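Local coordinates for uncharacterized protein (Bacteroides dorei DSM 17855, PDB 5TGF) that is of unknown function but probably acts as a serine hydrolase of the beta-lactamase-related family, and has been seen to bind calcium, at residues 50-56 with 202-208; 59-63 with 210-214; 268-272 with 283-287. All coordinates share one frame; numbering follows the deposited sequence.

Interaction 1. Residues 50-56 with 202-208; sequences GDTKVYV and GLCTTLN
Cys-204 lays its sulfur over the ring of Tyr-55: SG stands 4.0 Å from the ring centroid and 12° off the ring normal, a sulfur-aromatic contact made on the face. The torsion of Cys-204 explains it, since SG lies anti to the backbone N (chi1 -170°) and is carried out over the ring, while CB of the same residue rests against CE1 of Tyr-55. Beyond the sulfur comes the bent side chain of Lys-53, whose CE also packs on SG and whose NZ is hydrogen-bonded to His-185.

The two backbones are antiparallel. Val-54 and Thr-205 form a hydrogen-bonded pair, with Val-54 N 2.8 Å from Thr-205 O and Thr-205 N 2.9 Å from Val-54 O. Tyr-55 and Cys-204 are the following, non-hydrogen-bonded pair, and the ladder is extended by Val-56 N to Leu-203 O at 3.0 Å. Val-54 and Thr-205 point to the face opposite Tyr-55 and Cys-204; CG2 of Thr-205 meets both methyls of Val-56, and OG1 of Thr-205 is bonded to Ser-184.

At the other end the pairing gives way to a helix start. Thr-206 is the N-cap, its OG1 accepting from Asp-209 N. Gly-50 O accepts the N-H of Asn-208 at 3.1 Å. Asn-208 ND2 also donates a hydrogen bond to Asp-51 OD1 at 2.8 Å, from well above the carboxylate plane, the two planar groups being 78° apart. One water joins Asp-51 OD1 to Thr-206 OG1; another takes the N-H of Leu-207 and donates to Thr-52 O, bridging the two segments.

The geometry is that of a short two-stranded antiparallel ribbon running into a capped helix N-terminus, within the beta-lactamase fold.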
loop_
_atom_site.group_PDB
_atom_site.type_symbol
_atom_site.label_atom_id
_atom_site.label_comp_id
_atom_site.label_asym_id
_atom_site.label_seq_id
_atom_site.Cartn_x
_atom_site.Cartn_y
_atom_site.Cartn_z
ATOM N N GLY A 50 -2.481 -19.092 -8.094
ATOM C CA GLY A 50 -2.198 -17.710 -8.508
ATOM C C GLY A 50 -3.447 -16.822 -8.606
ATOM O O GLY A 50 -3.365 -15.589 -8.775
ATOM N N ASP A 51 -4.604 -17.465 -8.673
ATOM C CA ASP A 51 -5.851 -16.784 -8.917
ATOM C C ASP A 51 -6.766 -16.779 -7.673
ATOM O O ASP A 51 -7.891 -16.340 -7.747
ATOM C CB ASP A 51 -6.553 -17.390 -10.140
ATOM C CG ASP A 51 -5.802 -17.114 -11.456
ATOM O OD1 ASP A 51 -5.338 -15.986 -11.725
ATOM O OD2 ASP A 51 -5.666 -18.054 -12.239
ATOM N N THR A 52 -6.275 -17.261 -6.543
ATOM C CA THR A 52 -7.021 -17.196 -5.285
ATOM C C THR A 52 -7.213 -15.769 -4.832
ATOM O O THR A 52 -6.248 -15.034 -4.718
ATOM C CB THR A 52 -6.316 -17.987 -4.186
ATOM O OG1 THR A 52 -6.233 -19.366 -4.566
ATOM C CG2 THR A 52 -7.066 -17.907 -2.855
ATOM N N LYS A 53 -8.466 -15.344 -4.666
ATOM C CA LYS A 53 -8.732 -14.000 -4.221
ATOM C C LYS A 53 -8.531 -13.881 -2.709
ATOM O O LYS A 53 -8.990 -14.746 -1.954
ATOM C CB LYS A 53 -10.150 -13.569 -4.611
ATOM C CG LYS A 53 -10.285 -13.292 -6.084
ATOM C CD LYS A 53 -11.718 -12.965 -6.455
ATOM C CE LYS A 53 -12.063 -11.534 -6.094
ATOM N NZ LYS A 53 -13.526 -11.310 -6.190
ATOM N N VAL A 54 -7.834 -12.827 -2.286
ATOM C CA VAL A 54 -7.517 -12.617 -0.888
ATOM C C VAL A 54 -7.744 -11.151 -0.547
ATOM O O VAL A 54 -7.368 -10.246 -1.316
ATOM C CB VAL A 54 -6.046 -12.991 -0.576
ATOM C CG1 VAL A 54 -5.777 -12.849 0.910
ATOM C CG2 VAL A 54 -5.700 -14.405 -1.012
ATOM N N TYR A 55 -8.324 -10.907 0.625
ATOM C CA TYR A 55 -8.360 -9.549 1.197
ATOM C C TYR A 55 -6.999 -9.195 1.800
ATOM O O TYR A 55 -6.562 -9.832 2.747
ATOM C CB TYR A 55 -9.430 -9.464 2.265
ATOM C CG TYR A 55 -10.815 -9.478 1.666
ATOM C CD1 TYR A 55 -11.327 -8.331 1.087
ATOM C CD2 TYR A 55 -11.573 -10.654 1.619
ATOM C CE1 TYR A 55 -12.557 -8.348 0.429
ATOM C CE2 TYR A 55 -12.828 -10.673 0.985
ATOM C CZ TYR A 55 -13.271 -9.535 0.364
ATOM O OH TYR A 55 -14.506 -9.480 -0.253
ATOM N N VAL A 56 -6.302 -8.254 1.181
ATOM C CA VAL A 56 -4.864 -8.008 1.502
ATOM C C VAL A 56 -4.621 -6.756 2.338
ATOM O O VAL A 56 -3.454 -6.370 2.630
ATOM C CB VAL A 56 -4.007 -7.919 0.230
ATOM C CG1 VAL A 56 -4.048 -9.255 -0.506
ATOM C CG2 VAL A 56 -4.440 -6.782 -0.669
ATOM N N GLY A 202 -9.298 -1.995 1.943
ATOM C CA GLY A 202 -10.380 -2.720 1.299
ATOM C C GLY A 202 -10.026 -3.706 0.199
ATOM O O GLY A 202 -10.875 -4.530 -0.180
ATOM N N LEU A 203 -8.815 -3.592 -0.349
ATOM C CA LEU A 203 -8.438 -4.299 -1.574
ATOM C C LEU A 203 -8.517 -5.823 -1.440
ATOM O O LEU A 203 -7.978 -6.440 -0.483
ATOM C CB LEU A 203 -7.028 -3.882 -2.043
ATOM C CG LEU A 203 -6.597 -4.559 -3.356
ATOM C CD1 LEU A 203 -7.467 -4.118 -4.531
ATOM C CD2 LEU A 203 -5.152 -4.257 -3.702
ATOM N N CYS A 204 -9.268 -6.408 -2.362
ATOM C CA CYS A 204 -9.279 -7.842 -2.611
ATOM C C CYS A 204 -8.553 -8.073 -3.947
ATOM O O CYS A 204 -8.865 -7.393 -4.917
ATOM C CB CYS A 204 -10.724 -8.313 -2.707
ATOM S SG CYS A 204 -10.916 -10.113 -2.724
ATOM N N THR A 205 -7.571 -8.982 -3.971
ATOM C CA THR A 205 -6.760 -9.209 -5.160
ATOM C C THR A 205 -6.210 -10.645 -5.218
ATOM O O THR A 205 -6.594 -11.502 -4.454
ATOM C CB THR A 205 -5.651 -8.149 -5.272
ATOM O OG1 THR A 205 -5.103 -8.115 -6.603
ATOM C CG2 THR A 205 -4.564 -8.356 -4.262
ATOM N N THR A 206 -5.385 -10.904 -6.217
ATOM C CA THR A 206 -4.765 -12.221 -6.391
ATOM C C THR A 206 -3.275 -12.014 -6.587
ATOM O O THR A 206 -2.834 -10.908 -6.913
ATOM C CB THR A 206 -5.345 -12.934 -7.620
ATOM O OG1 THR A 206 -5.059 -12.162 -8.790
ATOM C CG2 THR A 206 -6.864 -13.085 -7.521
ATOM N N LEU A 207 -2.511 -13.097 -6.509
ATOM C CA LEU A 207 -1.104 -13.045 -6.845
ATOM C C LEU A 207 -0.896 -12.549 -8.282
ATOM O O LEU A 207 -0.090 -11.625 -8.489
ATOM C CB LEU A 207 -0.449 -14.407 -6.696
ATOM C CG LEU A 207 1.034 -14.469 -7.112
ATOM C CD1 LEU A 207 1.872 -13.641 -6.143
ATOM C CD2 LEU A 207 1.558 -15.891 -7.229
ATOM N N ASN A 208 -1.655 -13.106 -9.246
ATOM C CA ASN A 208 -1.457 -12.774 -10.657
ATOM C C ASN A 208 -1.809 -11.318 -10.931
ATOM O O ASN A 208 -1.062 -10.638 -11.612
ATOM C CB ASN A 208 -2.262 -13.713 -11.579
ATOM C CG ASN A 208 -1.716 -15.134 -11.587
ATOM O OD1 ASN A 208 -0.549 -15.371 -11.244
ATOM N ND2 ASN A 208 -2.578 -16.104 -11.921
HETATM O O HOH W 1 -6.050 -13.392 -10.961
HETATM O O HOH W 2 -3.470 -15.648 -5.306
#

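Interaction 2. Residues 59-63 with 210-214; sequences AGKWV and YIRFL
Val-63 pushes its CG2 methyl into the hollow between two aromatic rings of helix 207-218. It sits over the centre of the Phe-213 face, 3.8 Å from the centroid and 7° off the normal, a CH-pi contact, and it also touches CE2 of Tyr-210 at 3.6 Å. Phe-213 is in turn a wedge: its CE2 edge points at the face of the Trp-62 five-membered ring, an edge-to-face pair with centroids 5.2 Å apart and planes at 83°. With CG anti to the backbone N (chi1 174°), Phe-213 reaches across to the 60-74 helix, where its CZ packs against CA of Val-63. Farther along the indole, Leu-214 CD2 lies over the six-membered ring, 4.0 Å from its centroid, so one aromatic edge and one methyl lean on the tryptophan.

The polar link is the phenol of Tyr-210, whose OH donates to Ala-59 O over 2.7 Å from outside the carbonyl plane; CB of Trp-62 packs against the OH of Tyr-210.

The contact is buried and joins helix 60-74 near its start to helix 207-218. Strands 293-297 and 302-307 add to the packing: Pro-294 touches Tyr-210 and Leu-214, and Phe-305 stacks on the Tyr-210 ring.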
loop_
_atom_site.group_PDB
_atom_site.type_symbol
_atom_site.label_atom_id
_atom_site.label_comp_id
_atom_site.label_asym_id
_atom_site.label_seq_id
_atom_site.Cartn_x
_atom_site.Cartn_y
_atom_site.Cartn_z
ATOM N N ALA A 59 -1.913 -3.764 1.823
ATOM C CA ALA A 59 -1.269 -3.920 0.518
ATOM C C ALA A 59 -1.947 -3.085 -0.559
ATOM O O ALA A 59 -1.298 -2.666 -1.526
ATOM C CB ALA A 59 -1.139 -5.382 0.117
ATOM N N GLY A 60 -3.229 -2.784 -0.364
ATOM C CA GLY A 60 -3.951 -1.896 -1.269
ATOM C C GLY A 60 -3.617 -0.415 -1.223
ATOM O O GLY A 60 -3.983 0.301 -2.156
ATOM N N LYS A 61 -2.901 0.065 -0.194
ATOM C CA LYS A 61 -2.558 1.493 -0.128
ATOM C C LYS A 61 -1.717 1.898 -1.337
ATOM O O LYS A 61 -1.907 2.974 -1.885
ATOM C CB LYS A 61 -1.851 1.861 1.182
ATOM C CG LYS A 61 -2.768 1.943 2.387
ATOM C CD LYS A 61 -2.028 2.415 3.646
ATOM C CE LYS A 61 -2.952 2.630 4.836
ATOM N NZ LYS A 61 -3.513 1.394 5.435
ATOM N N TRP A 62 -0.809 1.020 -1.739
ATOM C CA TRP A 62 0.068 1.262 -2.892
ATOM C C TRP A 62 -0.765 1.414 -4.154
ATOM O O TRP A 62 -0.560 2.321 -4.937
ATOM C CB TRP A 62 1.066 0.118 -3.036
ATOM C CG TRP A 62 2.328 0.441 -3.821
ATOM C CD1 TRP A 62 2.588 1.548 -4.632
ATOM C CD2 TRP A 62 3.511 -0.344 -3.832
ATOM N NE1 TRP A 62 3.879 1.486 -5.110
ATOM C CE2 TRP A 62 4.456 0.326 -4.660
ATOM C CE3 TRP A 62 3.862 -1.545 -3.224
ATOM C CZ2 TRP A 62 5.734 -0.178 -4.885
ATOM C CZ3 TRP A 62 5.139 -2.023 -3.402
ATOM C CH2 TRP A 62 6.075 -1.326 -4.227
ATOM N N VAL A 63 -1.672 0.477 -4.358
ATOM C CA VAL A 63 -2.592 0.498 -5.516
ATOM C C VAL A 63 -3.512 1.717 -5.471
ATOM O O VAL A 63 -3.737 2.370 -6.481
ATOM C CB VAL A 63 -3.410 -0.804 -5.616
ATOM C CG1 VAL A 63 -4.344 -0.754 -6.834
ATOM C CG2 VAL A 63 -2.479 -2.012 -5.662
ATOM N N TYR A 210 -1.774 -8.713 -8.702
ATOM C CA TYR A 210 -0.915 -7.725 -8.058
ATOM C C TYR A 210 0.496 -7.713 -8.673
ATOM O O TYR A 210 1.151 -6.676 -8.741
ATOM C CB TYR A 210 -0.833 -7.993 -6.530
ATOM C CG TYR A 210 -0.496 -6.780 -5.701
ATOM C CD1 TYR A 210 0.803 -6.288 -5.648
ATOM C CD2 TYR A 210 -1.456 -6.149 -4.915
ATOM C CE1 TYR A 210 1.131 -5.215 -4.844
ATOM C CE2 TYR A 210 -1.137 -5.030 -4.159
ATOM C CZ TYR A 210 0.147 -4.567 -4.128
ATOM O OH TYR A 210 0.457 -3.440 -3.407
ATOM N N ILE A 211 0.945 -8.862 -9.158
ATOM C CA ILE A 211 2.217 -8.919 -9.885
ATOM C C ILE A 211 2.177 -8.017 -11.136
ATOM O O ILE A 211 3.177 -7.409 -11.475
ATOM C CB ILE A 211 2.569 -10.398 -10.226
ATOM C CG1 ILE A 211 3.198 -11.080 -8.997
ATOM C CG2 ILE A 211 3.574 -10.511 -11.369
ATOM C CD1 ILE A 211 4.617 -10.594 -8.659
ATOM N N ARG A 212 1.037 -7.953 -11.828
ATOM C CA ARG A 212 0.904 -7.036 -12.979
ATOM C C ARG A 212 1.066 -5.588 -12.587
ATOM O O ARG A 212 1.744 -4.803 -13.295
ATOM C CB ARG A 212 -0.433 -7.220 -13.729
ATOM C CG ARG A 212 -0.624 -8.603 -14.337
ATOM C CD ARG A 212 -2.090 -8.858 -14.649
ATOM N NE ARG A 212 -2.250 -10.140 -15.313
ATOM C CZ ARG A 212 -2.263 -10.308 -16.625
ATOM N NH1 ARG A 212 -2.207 -9.273 -17.432
ATOM N NH2 ARG A 212 -2.357 -11.518 -17.123
ATOM N N PHE A 213 0.460 -5.221 -11.454
ATOM C CA PHE A 213 0.611 -3.897 -10.875
ATOM C C PHE A 213 2.078 -3.547 -10.563
ATOM O O PHE A 213 2.540 -2.473 -10.929
ATOM C CB PHE A 213 -0.222 -3.796 -9.566
ATOM C CG PHE A 213 -0.007 -2.511 -8.820
ATOM C CD1 PHE A 213 -0.536 -1.327 -9.289
ATOM C CD2 PHE A 213 0.819 -2.468 -7.696
ATOM C CE1 PHE A 213 -0.295 -0.125 -8.636
ATOM C CE2 PHE A 213 1.069 -1.265 -7.026
ATOM C CZ PHE A 213 0.511 -0.086 -7.502
ATOM N N LEU A 214 2.770 -4.448 -9.866
ATOM C CA LEU A 214 4.171 -4.230 -9.466
ATOM C C LEU A 214 5.116 -4.103 -10.696
ATOM O O LEU A 214 5.991 -3.234 -10.726
ATOM C CB LEU A 214 4.646 -5.356 -8.554
ATOM C CG LEU A 214 4.159 -5.316 -7.097
ATOM C CD1 LEU A 214 4.568 -6.595 -6.394
ATOM C CD2 LEU A 214 4.659 -4.085 -6.367
#

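Interaction 3. Residues 268-272 with 283-287; sequences GEWRE and QISSP
Glu-272 OE2 accepts the hydroxyl of Ser-285, with OG only 2.6 Å away and 71° out of the carboxylate plane, and a second hydroxyl, that of Tyr-252, is also bonded to it. The setting is a beta hairpin at one edge of the six-stranded antiparallel sheet, strand 270-274 being outermost and pairing with 281-285. The other carboxylate oxygen, OE1, receives NE2 of Gln-283 at 2.9 Å nearly along its C-O axis, and Tyr-293 OH bonds there too; four partners therefore hold this buried acid and fix its rotation.

The ladder itself is carried by Trp-270 and Ser-285, a hydrogen-bonded pair in which Trp-270 N lies 2.8 Å from Ser-285 O and Ser-285 N 3.0 Å from Trp-270 O. Arg-271 and Ile-284 follow as a non-hydrogen-bonded pair, and Glu-272 N to Gln-283 O is a weak bond, bent to 130°. CG2 of Ile-284 packs along the bent side chain of Glu-269.

The indole of Trp-270 leaves the ladder toward Pro-287, whose CD comes 3.4 Å from CD1. In the indole plane, a water accepts from NE1 of Trp-270 and donates to Pro-287 O, each at 2.9 Å.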
loop_
_atom_site.group_PDB
_atom_site.type_symbol
_atom_site.label_atom_id
_atom_site.label_comp_id
_atom_site.label_asym_id
_atom_site.label_seq_id
_atom_site.Cartn_x
_atom_site.Cartn_y
_atom_site.Cartn_z
ATOM N N GLY A 268 1.258 6.301 -0.049
ATOM C CA GLY A 268 0.708 4.943 0.115
ATOM C C GLY A 268 1.695 3.777 0.085
ATOM O O GLY A 268 1.318 2.691 -0.275
ATOM N N GLU A 269 2.951 4.015 0.446
ATOM C CA GLU A 269 3.982 3.008 0.385
ATOM C C GLU A 269 5.121 3.363 1.345
ATOM O O GLU A 269 5.455 4.571 1.537
ATOM C CB GLU A 269 4.514 2.878 -1.042
ATOM C CG GLU A 269 5.139 4.156 -1.619
ATOM C CD GLU A 269 4.957 4.259 -3.146
ATOM O OE1 GLU A 269 5.922 3.996 -3.908
ATOM O OE2 GLU A 269 3.799 4.527 -3.603
ATOM N N TRP A 270 5.717 2.330 1.937
ATOM C CA TRP A 270 6.858 2.493 2.833
ATOM C C TRP A 270 8.153 2.535 2.044
ATOM O O TRP A 270 8.378 1.731 1.099
ATOM C CB TRP A 270 6.960 1.326 3.851
ATOM C CG TRP A 270 5.781 1.176 4.789
ATOM C CD1 TRP A 270 4.651 0.412 4.594
ATOM C CD2 TRP A 270 5.639 1.757 6.082
ATOM N NE1 TRP A 270 3.794 0.565 5.646
ATOM C CE2 TRP A 270 4.381 1.378 6.576
ATOM C CE3 TRP A 270 6.417 2.664 6.832
ATOM C CZ2 TRP A 270 3.891 1.834 7.797
ATOM C CZ3 TRP A 270 5.929 3.090 8.076
ATOM C CH2 TRP A 270 4.698 2.682 8.539
ATOM N N ARG A 271 9.009 3.458 2.452
ATOM C CA ARG A 271 10.396 3.531 2.038
ATOM C C ARG A 271 11.274 2.730 2.992
ATOM O O ARG A 271 11.691 3.219 4.026
ATOM C CB ARG A 271 10.814 4.999 1.953
ATOM C CG ARG A 271 10.023 5.795 0.906
ATOM C CD ARG A 271 10.265 7.309 0.905
ATOM N NE ARG A 271 11.601 7.720 1.358
ATOM C CZ ARG A 271 12.594 8.191 0.614
ATOM N NH1 ARG A 271 12.541 8.249 -0.708
ATOM N NH2 ARG A 271 13.692 8.546 1.223
ATOM N N GLU A 272 11.394 1.429 2.737
ATOM C CA GLU A 272 12.006 0.519 3.713
ATOM C C GLU A 272 13.536 0.692 3.764
ATOM O O GLU A 272 14.118 0.683 4.842
ATOM C CB GLU A 272 11.703 -0.944 3.398
ATOM C CG GLU A 272 10.242 -1.323 3.565
ATOM C CD GLU A 272 10.007 -2.828 3.451
ATOM O OE1 GLU A 272 10.776 -3.514 2.766
ATOM O OE2 GLU A 272 8.994 -3.295 3.978
ATOM N N GLN A 283 14.387 0.158 -1.643
ATOM C CA GLN A 283 13.374 -0.880 -1.347
ATOM C C GLN A 283 12.098 -0.213 -0.847
ATOM O O GLN A 283 12.129 0.599 0.093
ATOM C CB GLN A 283 13.892 -1.898 -0.342
ATOM C CG GLN A 283 12.981 -3.131 -0.227
ATOM C CD GLN A 283 13.627 -4.291 0.516
ATOM O OE1 GLN A 283 14.358 -5.070 -0.079
ATOM N NE2 GLN A 283 13.351 -4.409 1.820
ATOM N N ILE A 284 11.009 -0.509 -1.528
ATOM C CA ILE A 284 9.697 0.048 -1.249
ATOM C C ILE A 284 8.680 -1.126 -1.099
ATOM O O ILE A 284 8.769 -2.170 -1.772
ATOM C CB ILE A 284 9.277 0.960 -2.424
ATOM C CG1 ILE A 284 10.189 2.207 -2.491
ATOM C CG2 ILE A 284 7.823 1.415 -2.298
ATOM C CD1 ILE A 284 10.268 2.774 -3.874
ATOM N N SER A 285 7.719 -0.949 -0.193
ATOM C CA SER A 285 6.737 -1.981 0.090
ATOM C C SER A 285 5.425 -1.400 0.568
ATOM O O SER A 285 5.315 -0.195 0.861
ATOM C CB SER A 285 7.279 -2.897 1.175
ATOM O OG SER A 285 7.155 -2.211 2.417
ATOM N N SER A 286 4.407 -2.268 0.638
ATOM C CA SER A 286 3.114 -1.933 1.252
ATOM C C SER A 286 2.523 -3.168 2.002
ATOM O O SER A 286 1.551 -3.776 1.547
ATOM C CB SER A 286 2.150 -1.409 0.199
ATOM O OG SER A 286 1.054 -0.695 0.791
ATOM N N PRO A 287 3.120 -3.554 3.158
ATOM C CA PRO A 287 2.654 -4.754 3.836
ATOM C C PRO A 287 1.269 -4.576 4.427
ATOM O O PRO A 287 0.925 -3.487 4.844
ATOM C CB PRO A 287 3.668 -4.963 4.966
ATOM C CG PRO A 287 4.775 -4.019 4.678
ATOM C CD PRO A 287 4.168 -2.875 3.920
HETATM O O HOH W 3 1.216 -0.652 5.151
#

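Interaction 2 touches both of the others, whereas interactions 1 and 3, with centres about 18 Å apart, do not meet. Leu-203 of interaction 1 is one joint: its CD2 packs 3.6 Å from CA of Gly-60 and also meets CG2 of Val-63. Helix 207-218 serves interactions 1 and 2 alike. Toward interaction 3, about 11 Å away between centres, Trp-62 CD1 approaches Glu-269 OE2 at 3.4 Å and Ala-59 CB lies 3.4 Å from Ser-286 O. Lys-61, in a possible SxxK motif with Ser-58, is hydrogen-bonded to Ser-58 and Tyr-147, consistent with a serine-hydrolase active site. Beside it, the Trp-270 side chain comes within about 3 Å (nearest atoms) of a bound glycerol, probably from the crystallisation liquor, which may mark a pocket.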